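Local coordinates for protein sulfoquinovosidase (Escherichia coli, PDB 5AEG) that hydrolyses sulfoquinovosyl diacylglycerides and simple sulfoquinovosides to release sulfoquinovose, which the bacterium degrades as a source of carbon and sulfur, at residues S465-A470 / L500-I505; D35-W40 / A66-I71; A46-F51 / L410-Y415. All blocks are in the same frame, centred on the assembly; numbering follows the deposited sequence.

Contact 1 (S465-A470 / L500-I505)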
loop_
_atom_site.group_PDB
_atom_site.type_symbol
_atom_site.label_atom_id
_atom_site.label_comp_id
_atom_site.label_asym_id
_atom_site.label_seq_id
_atom_site.Cartn_x
_atom_site.Cartn_y
_atom_site.Cartn_z
ATOM N N SER A 465 -4.722 9.205 -0.954
ATOM C CA SER A 465 -3.434 8.975 -1.702
ATOM C C SER A 465 -3.808 8.809 -3.178
ATOM O O SER A 465 -4.542 7.876 -3.562
ATOM C CB SER A 465 -2.683 7.759 -1.232
ATOM O OG SER A 465 -1.528 7.589 -2.023
ATOM N N THR A 466 -3.291 9.673 -4.028
ATOM C CA THR A 466 -3.602 9.603 -5.404
ATOM C C THR A 466 -2.916 8.426 -6.140
ATOM O O THR A 466 -3.301 8.102 -7.275
ATOM C CB THR A 466 -3.174 10.924 -6.110
ATOM O OG1 THR A 466 -1.854 11.336 -5.647
ATOM C CG2 THR A 466 -4.185 12.087 -5.719
ATOM N N MET A 467 -1.910 7.828 -5.526
ATOM C CA MET A 467 -1.213 6.654 -6.122
ATOM C C MET A 467 -0.417 5.988 -5.070
ATOM O O MET A 467 0.312 6.691 -4.302
ATOM C CB MET A 467 -0.276 7.134 -7.240
ATOM C CG MET A 467 0.674 6.087 -7.745
ATOM S SD MET A 467 -0.021 4.681 -8.654
ATOM C CE MET A 467 -0.418 5.534 -10.199
ATOM N N MET A 468 -0.528 4.657 -4.973
ATOM C CA MET A 468 0.346 3.908 -4.112
ATOM C C MET A 468 1.551 3.406 -4.934
ATOM O O MET A 468 1.442 3.073 -6.110
ATOM C CB MET A 468 -0.342 2.728 -3.391
ATOM C CG MET A 468 -1.595 3.077 -2.647
ATOM S SD MET A 468 -1.388 4.358 -1.446
ATOM C CE MET A 468 -0.069 3.827 -0.423
ATOM N N TRP A 469 2.721 3.366 -4.276
ATOM C CA TRP A 469 3.854 2.611 -4.813
ATOM C C TRP A 469 4.244 1.553 -3.815
ATOM O O TRP A 469 4.133 1.737 -2.594
ATOM C CB TRP A 469 4.993 3.451 -5.387
ATOM C CG TRP A 469 6.340 3.431 -4.704
ATOM C CD1 TRP A 469 7.423 2.638 -5.003
ATOM C CD2 TRP A 469 6.778 4.322 -3.655
ATOM N NE1 TRP A 469 8.450 2.938 -4.154
ATOM C CE2 TRP A 469 8.054 3.927 -3.292
ATOM C CE3 TRP A 469 6.138 5.331 -2.913
ATOM C CZ2 TRP A 469 8.782 4.570 -2.243
ATOM C CZ3 TRP A 469 6.848 5.972 -1.914
ATOM C CH2 TRP A 469 8.131 5.538 -1.548
ATOM N N ALA A 470 4.858 0.498 -4.339
ATOM C CA ALA A 470 5.145 -0.664 -3.532
ATOM C C ALA A 470 6.351 -0.564 -2.572
ATOM O O ALA A 470 6.719 -1.539 -1.976
ATOM C CB ALA A 470 5.312 -1.868 -4.436
ATOM N N LEU A 500 -4.870 1.994 -7.618
ATOM C CA LEU A 500 -3.792 2.598 -8.374
ATOM C C LEU A 500 -2.441 2.272 -7.751
ATOM O O LEU A 500 -2.145 2.782 -6.668
ATOM C CB LEU A 500 -4.003 4.134 -8.488
ATOM C CG LEU A 500 -5.366 4.596 -9.051
ATOM C CD1 LEU A 500 -5.510 6.088 -8.946
ATOM C CD2 LEU A 500 -5.484 4.139 -10.452
ATOM N N HIS A 501 -1.588 1.494 -8.430
ATOM C CA HIS A 501 -0.422 0.900 -7.813
ATOM C C HIS A 501 0.692 0.773 -8.824
ATOM O O HIS A 501 0.461 0.260 -9.891
ATOM C CB HIS A 501 -0.771 -0.523 -7.303
ATOM C CG HIS A 501 0.211 -1.133 -6.367
ATOM N ND1 HIS A 501 1.090 -2.122 -6.739
ATOM C CD2 HIS A 501 0.363 -0.990 -5.037
ATOM C CE1 HIS A 501 1.746 -2.558 -5.688
ATOM N NE2 HIS A 501 1.282 -1.918 -4.623
ATOM N N HIS A 502 1.913 1.131 -8.410
ATOM C CA HIS A 502 3.130 0.843 -9.210
ATOM C C HIS A 502 4.277 0.548 -8.308
ATOM O O HIS A 502 4.147 0.539 -7.031
ATOM C CB HIS A 502 3.458 2.020 -10.193
ATOM C CG HIS A 502 4.049 3.242 -9.545
ATOM N ND1 HIS A 502 3.333 4.087 -8.733
ATOM C CD2 HIS A 502 5.308 3.738 -9.568
ATOM C CE1 HIS A 502 4.086 5.110 -8.369
ATOM N NE2 HIS A 502 5.317 4.865 -8.771
ATOM N N SER A 503 5.375 0.169 -8.945
ATOM C CA SER A 503 6.591 -0.169 -8.240
ATOM C C SER A 503 7.799 0.527 -8.923
ATOM O O SER A 503 7.740 0.968 -10.101
ATOM C CB SER A 503 6.788 -1.676 -8.118
ATOM O OG SER A 503 6.905 -2.308 -9.453
ATOM N N ASP A 504 8.877 0.637 -8.137
ATOM C CA ASP A 504 10.183 1.084 -8.693
ATOM C C ASP A 504 10.670 0.092 -9.812
ATOM O O ASP A 504 10.840 -1.109 -9.545
ATOM C CB ASP A 504 11.259 1.118 -7.595
ATOM C CG ASP A 504 10.955 2.112 -6.471
ATOM O OD1 ASP A 504 10.610 3.298 -6.699
ATOM O OD2 ASP A 504 10.988 1.633 -5.316
ATOM N N ILE A 505 10.816 0.563 -11.027
ATOM C CA ILE A 505 11.328 -0.260 -12.085
ATOM C C ILE A 505 12.802 -0.601 -11.760
ATOM O O ILE A 505 13.646 0.281 -11.711
ATOM C CB ILE A 505 11.243 0.386 -13.472
ATOM C CG1 ILE A 505 9.797 0.537 -13.882
ATOM C CG2 ILE A 505 11.976 -0.518 -14.440
ATOM C CD1 ILE A 505 9.472 1.406 -15.086
#
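Met467 sets CG anti to the backbone N (chi1 169°) and then bends twice, which lays SD at the edge of the His502 ring. His502 holds CG between its backbone N and carbonyl carbon (chi1 75°), and ND1 then faces Met467. The single N-H on His502 ND1 is shared, weakly in both cases, between Met467 SD at 3.4 Å and Met468 O. Over one face of this ring lies Trp469 CB, 3.7 Å from the ring centroid. Trp469 NE1 donates to Asp504 OD2 at 3.1 Å, roughly in its ring plane but from above the carboxylate, whose plane stands 61° to the indole. The backbones pair as parallel strands: Met468 N bonds to Leu500 O (3.0 Å) and His502 N to Met468 O (3.0 Å). These are neighbouring strands of the family 31 TIM barrel. Trp469 also touches Asp405, the nucleophile, and Asp504 touches His537. Arg535 forms a salt bridge with Asp504 OD1 and a cation-pi contact with Trp469. His502 NE2 is hydrogen-bonded to Arg535 NE and so would act as an acceptor. With ND1 donating, this is consistent with a neutral His502 ring, and the buried Asp504 charge is probably balanced by Arg535.

Contact 2 (D35-W40 / A66-I71)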
loop_
_atom_site.group_PDB
_atom_site.type_symbol
_atom_site.label_atom_id
_atom_site.label_comp_id
_atom_site.label_asym_id
_atom_site.label_seq_id
_atom_site.Cartn_x
_atom_site.Cartn_y
_atom_site.Cartn_z
ATOM N N ASP A 35 -20.120 -22.813 26.508
ATOM C CA ASP A 35 -18.997 -23.736 26.145
ATOM C C ASP A 35 -18.102 -23.278 25.020
ATOM O O ASP A 35 -16.948 -23.713 24.972
ATOM C CB ASP A 35 -19.547 -25.091 25.681
ATOM C CG ASP A 35 -20.574 -25.641 26.638
ATOM O OD1 ASP A 35 -20.138 -26.256 27.642
ATOM O OD2 ASP A 35 -21.793 -25.393 26.412
ATOM N N ASN A 36 -18.641 -22.464 24.104
ATOM C CA ASN A 36 -17.866 -21.904 22.967
ATOM C C ASN A 36 -18.100 -20.428 22.826
ATOM O O ASN A 36 -18.887 -19.976 22.020
ATOM C CB ASN A 36 -18.111 -22.727 21.696
ATOM C CG ASN A 36 -17.314 -24.056 21.732
ATOM O OD1 ASN A 36 -16.141 -24.090 22.124
ATOM N ND2 ASN A 36 -17.961 -25.150 21.385
ATOM N N PRO A 37 -17.494 -19.639 23.724
ATOM C CA PRO A 37 -17.739 -18.205 23.697
ATOM C C PRO A 37 -17.127 -17.548 22.430
ATOM O O PRO A 37 -16.210 -18.115 21.794
ATOM C CB PRO A 37 -17.014 -17.693 24.980
ATOM C CG PRO A 37 -16.044 -18.741 25.317
ATOM C CD PRO A 37 -16.528 -20.031 24.750
ATOM N N CYS A 38 -17.613 -16.375 22.119
ATOM C CA CYS A 38 -17.163 -15.607 21.023
ATOM C C CYS A 38 -16.319 -14.468 21.521
ATOM O O CYS A 38 -15.637 -13.810 20.695
ATOM C CB CYS A 38 -18.332 -15.062 20.236
ATOM S SG CYS A 38 -19.320 -13.710 20.884
ATOM N N LEU A 39 -16.299 -14.235 22.851
ATOM C CA LEU A 39 -15.618 -13.016 23.365
ATOM C C LEU A 39 -14.801 -13.230 24.588
ATOM O O LEU A 39 -15.225 -13.939 25.510
ATOM C CB LEU A 39 -16.591 -11.897 23.540
ATOM C CG LEU A 39 -16.182 -10.586 24.160
ATOM C CD1 LEU A 39 -15.245 -9.769 23.243
ATOM C CD2 LEU A 39 -17.368 -9.727 24.459
ATOM N N TRP A 40 -13.533 -12.741 24.528
ATOM C CA TRP A 40 -12.642 -12.678 25.660
ATOM C C TRP A 40 -12.191 -11.223 25.821
ATOM O O TRP A 40 -12.021 -10.487 24.843
ATOM C CB TRP A 40 -11.366 -13.559 25.483
ATOM C CG TRP A 40 -11.477 -15.023 25.406
ATOM C CD1 TRP A 40 -11.004 -15.885 26.292
ATOM C CD2 TRP A 40 -12.059 -15.803 24.346
ATOM N NE1 TRP A 40 -11.206 -17.174 25.886
ATOM C CE2 TRP A 40 -11.905 -17.157 24.705
ATOM C CE3 TRP A 40 -12.716 -15.485 23.158
ATOM C CZ2 TRP A 40 -12.363 -18.215 23.913
ATOM C CZ3 TRP A 40 -13.180 -16.508 22.349
ATOM C CH2 TRP A 40 -12.968 -17.870 22.707
ATOM N N ALA A 66 -12.629 -15.329 29.372
ATOM C CA ALA A 66 -13.713 -15.671 28.491
ATOM C C ALA A 66 -14.996 -15.191 29.122
ATOM O O ALA A 66 -15.237 -15.488 30.323
ATOM C CB ALA A 66 -13.749 -17.194 28.307
ATOM N N LEU A 67 -15.751 -14.381 28.383
ATOM C CA LEU A 67 -17.043 -13.872 28.812
ATOM C C LEU A 67 -18.099 -14.865 28.344
ATOM O O LEU A 67 -18.731 -14.720 27.319
ATOM C CB LEU A 67 -17.300 -12.451 28.389
ATOM C CG LEU A 67 -16.236 -11.454 28.757
ATOM C CD1 LEU A 67 -16.748 -10.065 28.406
ATOM C CD2 LEU A 67 -15.849 -11.484 30.218
ATOM N N THR A 68 -18.270 -15.884 29.186
ATOM C CA THR A 68 -19.103 -17.019 28.855
ATOM C C THR A 68 -20.619 -16.701 28.971
ATOM O O THR A 68 -21.464 -17.313 28.270
ATOM C CB THR A 68 -18.789 -18.161 29.780
ATOM O OG1 THR A 68 -18.933 -17.708 31.130
ATOM C CG2 THR A 68 -17.353 -18.695 29.559
ATOM N N ASP A 69 -20.975 -15.728 29.801
ATOM C CA ASP A 69 -22.400 -15.459 30.065
ATOM C C ASP A 69 -22.896 -14.310 29.251
ATOM O O ASP A 69 -22.217 -13.276 29.101
ATOM C CB ASP A 69 -22.624 -15.088 31.551
ATOM C CG ASP A 69 -22.068 -16.104 32.515
ATOM O OD1 ASP A 69 -21.842 -17.267 32.105
ATOM O OD2 ASP A 69 -21.779 -15.732 33.682
ATOM N N ALA A 70 -24.101 -14.446 28.691
ATOM C CA ALA A 70 -24.688 -13.373 27.921
ATOM C C ALA A 70 -26.178 -13.183 28.249
ATOM O O ALA A 70 -26.907 -14.153 28.282
ATOM C CB ALA A 70 -24.564 -13.671 26.445
ATOM N N ILE A 71 -26.583 -11.927 28.415
ATOM C CA ILE A 71 -28.001 -11.545 28.493
ATOM C C ILE A 71 -28.303 -10.571 27.379
ATOM O O ILE A 71 -27.635 -9.528 27.219
ATOM C CB ILE A 71 -28.323 -10.845 29.808
ATOM C CG1 ILE A 71 -28.033 -11.771 30.977
ATOM C CG2 ILE A 71 -29.810 -10.407 29.848
ATOM C CD1 ILE A 71 -28.147 -11.073 32.334
#
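Trp40 lays one face of its indole against Ala66, an approach set by its first torsion (chi1 -65°). Ala66 CB sits over the five-membered ring, 3.8 Å from its centroid, in a CH-pi contact. Ala66 CA comes within 3.5 Å of Trp40 CD1. Pro37 CG lies above the same indole face, nearer the rim, and also touches Ala66 CB at 4.1 Å. The small methyl group therefore meets both the proline and the tryptophan. Pro37 CG also comes near Thr68 CG2.

Leu39 and Leu67 point to the other side of the backbones. Leu39 carries CG anti to its N (chi1 175°), whereas Leu67 carries CG anti to its carbonyl carbon (chi1 -53°). Despite this difference the two chains run side by side in the same direction, with Leu39 CD2 and Leu67 CD1 4.0 Å apart. Phe83 touches both leucines. One hydrogen bond crosses the contact, from Leu67 N to Leu39 O at 3.0 Å. Trp40 and Ala66 form an antiparallel non-hydrogen-bonded pair in the hairpin of strands 39-49 and 56-74. Thr68 OG1 donates to Asp69 OD1, which also forms a salt bridge with Lys34. The hairpin is thus joined here mainly by apolar contact on two sides of a single backbone bond, and Lys64 adds a cation-pi contact to Trp40.

Contact 3 (A46-F51 / L410-Y415)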
loop_
_atom_site.group_PDB
_atom_site.type_symbol
_atom_site.label_atom_id
_atom_site.label_comp_id
_atom_site.label_asym_id
_atom_site.label_seq_id
_atom_site.Cartn_x
_atom_site.Cartn_y
_atom_site.Cartn_z
ATOM N N ALA A 46 1.825 -3.121 26.291
ATOM C CA ALA A 46 2.625 -3.209 25.053
ATOM C C ALA A 46 4.151 -3.193 25.303
ATOM O O ALA A 46 4.627 -2.351 26.022
ATOM C CB ALA A 46 2.247 -2.082 24.133
ATOM N N ASP A 47 4.877 -4.134 24.713
ATOM C CA ASP A 47 6.331 -4.237 24.895
ATOM C C ASP A 47 6.988 -3.990 23.549
ATOM O O ASP A 47 7.027 -4.876 22.714
ATOM C CB ASP A 47 6.639 -5.637 25.377
ATOM C CG ASP A 47 8.147 -5.855 25.664
ATOM O OD1 ASP A 47 8.895 -4.884 25.557
ATOM O OD2 ASP A 47 8.546 -6.993 26.005
ATOM N N ILE A 48 7.397 -2.767 23.341
ATOM C CA ILE A 48 7.775 -2.269 22.017
ATOM C C ILE A 48 9.243 -1.955 21.981
ATOM O O ILE A 48 9.701 -1.219 22.861
ATOM C CB ILE A 48 7.035 -0.995 21.703
ATOM C CG1 ILE A 48 5.550 -1.308 21.624
ATOM C CG2 ILE A 48 7.493 -0.412 20.361
ATOM C CD1 ILE A 48 4.649 -0.085 21.514
ATOM N N ASP A 49 9.987 -2.565 21.037
ATOM C CA ASP A 49 11.350 -2.089 20.735
ATOM C C ASP A 49 11.297 -1.575 19.308
ATOM O O ASP A 49 11.033 -2.385 18.400
ATOM C CB ASP A 49 12.354 -3.222 20.883
ATOM C CG ASP A 49 12.455 -3.714 22.311
ATOM O OD1 ASP A 49 12.727 -2.901 23.206
ATOM O OD2 ASP A 49 12.157 -4.890 22.528
ATOM N N MET A 50 11.458 -0.252 19.146
ATOM C CA MET A 50 11.226 0.410 17.881
ATOM C C MET A 50 12.195 0.021 16.761
ATOM O O MET A 50 11.793 -0.073 15.540
ATOM C CB MET A 50 11.282 1.886 18.072
ATOM C CG MET A 50 10.203 2.328 19.044
ATOM S SD MET A 50 9.812 4.078 19.014
ATOM C CE MET A 50 11.299 4.769 19.841
ATOM N N PHE A 51 13.467 -0.194 17.128
ATOM C CA PHE A 51 14.534 -0.432 16.140
ATOM C C PHE A 51 14.470 0.498 14.903
ATOM O O PHE A 51 14.453 0.036 13.702
ATOM C CB PHE A 51 14.470 -1.912 15.704
ATOM C CG PHE A 51 14.872 -2.883 16.750
ATOM C CD1 PHE A 51 16.215 -2.902 17.189
ATOM C CD2 PHE A 51 13.974 -3.799 17.304
ATOM C CE1 PHE A 51 16.607 -3.804 18.145
ATOM C CE2 PHE A 51 14.381 -4.732 18.272
ATOM C CZ PHE A 51 15.694 -4.726 18.692
ATOM N N LEU A 410 5.975 6.921 12.942
ATOM C CA LEU A 410 5.640 7.758 14.151
ATOM C C LEU A 410 6.125 6.954 15.386
ATOM O O LEU A 410 5.640 5.851 15.654
ATOM C CB LEU A 410 4.165 8.026 14.326
ATOM C CG LEU A 410 3.929 8.861 15.615
ATOM C CD1 LEU A 410 4.364 10.332 15.389
ATOM C CD2 LEU A 410 2.535 8.780 16.149
ATOM N N PRO A 411 7.164 7.440 16.101
ATOM C CA PRO A 411 7.664 6.684 17.256
ATOM C C PRO A 411 6.614 6.603 18.321
ATOM O O PRO A 411 5.779 7.533 18.461
ATOM C CB PRO A 411 8.870 7.537 17.753
ATOM C CG PRO A 411 9.361 8.184 16.513
ATOM C CD PRO A 411 8.018 8.638 15.902
ATOM N N THR A 412 6.604 5.485 19.001
ATOM C CA THR A 412 5.548 5.253 19.993
ATOM C C THR A 412 5.752 5.905 21.358
ATOM O O THR A 412 4.874 5.817 22.242
ATOM C CB THR A 412 5.321 3.755 20.176
ATOM O OG1 THR A 412 6.565 3.040 20.056
ATOM C CG2 THR A 412 4.401 3.287 19.081
ATOM N N ASP A 413 6.852 6.598 21.503
ATOM C CA ASP A 413 7.134 7.443 22.706
ATOM C C ASP A 413 7.131 8.936 22.364
ATOM O O ASP A 413 7.740 9.722 23.087
ATOM C CB ASP A 413 8.425 6.985 23.381
ATOM C CG ASP A 413 9.612 7.118 22.532
ATOM O OD1 ASP A 413 9.464 7.475 21.354
ATOM O OD2 ASP A 413 10.725 6.823 22.996
ATOM N N THR A 414 6.410 9.330 21.290
ATOM C CA THR A 414 6.066 10.723 21.085
ATOM C C THR A 414 4.817 11.070 21.884
ATOM O O THR A 414 4.024 10.173 22.230
ATOM C CB THR A 414 5.731 11.046 19.606
ATOM O OG1 THR A 414 4.748 10.102 19.136
ATOM C CG2 THR A 414 7.006 10.984 18.773
ATOM N N TYR A 415 4.664 12.382 22.133
ATOM C CA TYR A 415 3.541 12.983 22.791
ATOM C C TYR A 415 3.019 14.003 21.820
ATOM O O TYR A 415 3.761 14.872 21.353
ATOM C CB TYR A 415 3.963 13.625 24.139
ATOM C CG TYR A 415 4.322 12.555 25.085
ATOM C CD1 TYR A 415 5.553 11.968 25.024
ATOM C CD2 TYR A 415 3.374 12.026 25.967
ATOM C CE1 TYR A 415 5.865 10.890 25.825
ATOM C CE2 TYR A 415 3.693 10.967 26.795
ATOM C CZ TYR A 415 4.941 10.403 26.699
ATOM O OH TYR A 415 5.327 9.369 27.487
#
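Asp413 meets the methyl end of Met50 with its flat carboxylate. Met50 CE stands to one side of the carboxylate plane and beyond the oxygens, 3.6 Å from Asp413 OD1 and 3.8 Å from OD2. Asp413 OD1 is also hydrogen-bonded to Tyr363 OH. Pro411 CB packs on Met50 SD at 3.8 Å.

Met50 reaches this loop as an extended chain that bends only at its end (chi3 -73°). The bend sends CE to Asp413 while SD stays beside Thr412. Thr412 N gives SD a weak hydrogen bond of 3.5 Å, and Thr412 OG1 lies 3.6 Å from the same sulfur. Met50 and Thr412 slide past each other in opposite directions. Ile48 meets Thr412 tip to tip, with Ile48 CG2 3.6 Å from Thr412 OG1. Replacing Met50 by an alanine would probably leave Thr412 N without its sulfur partner and open a gap beside Pro411 and Asp413.

Pro411 to Thr414 form a type I beta turn. Thr414 OG1 bonds back to Pro411 O at 2.8 Å. The turn lies in the loop that follows barrel strand 401-404 and leads to helix 422-444. Asp405 and Glu408 stand earlier in this loop. Here the end of strand 39-49, from the N-terminal beta region, packs on a beta-to-alpha loop of the family 31 TIM barrel.

How the contacts relate
Contact 1 is core, and all its touching residues are buried. Contact 2 is partly buried at the far end of the beta region, and contact 3 is a surface contact. Contacts 2 and 3 share strand 39-49, whose opposite ends they use; their centres are 33 Å apart. Contact 2 holds that strand to its hairpin partner 56-74, while contact 3 brings it to a loop of the barrel. Contact 1 joins two barrel strands, and its centre lies 28 Å from that of contact 3. Their chemistry differs with place. Contact 1 combines backbone bonds with buried polar side chains near the active site. Contact 2 is mostly apolar. Contact 3 depends largely on one methionine.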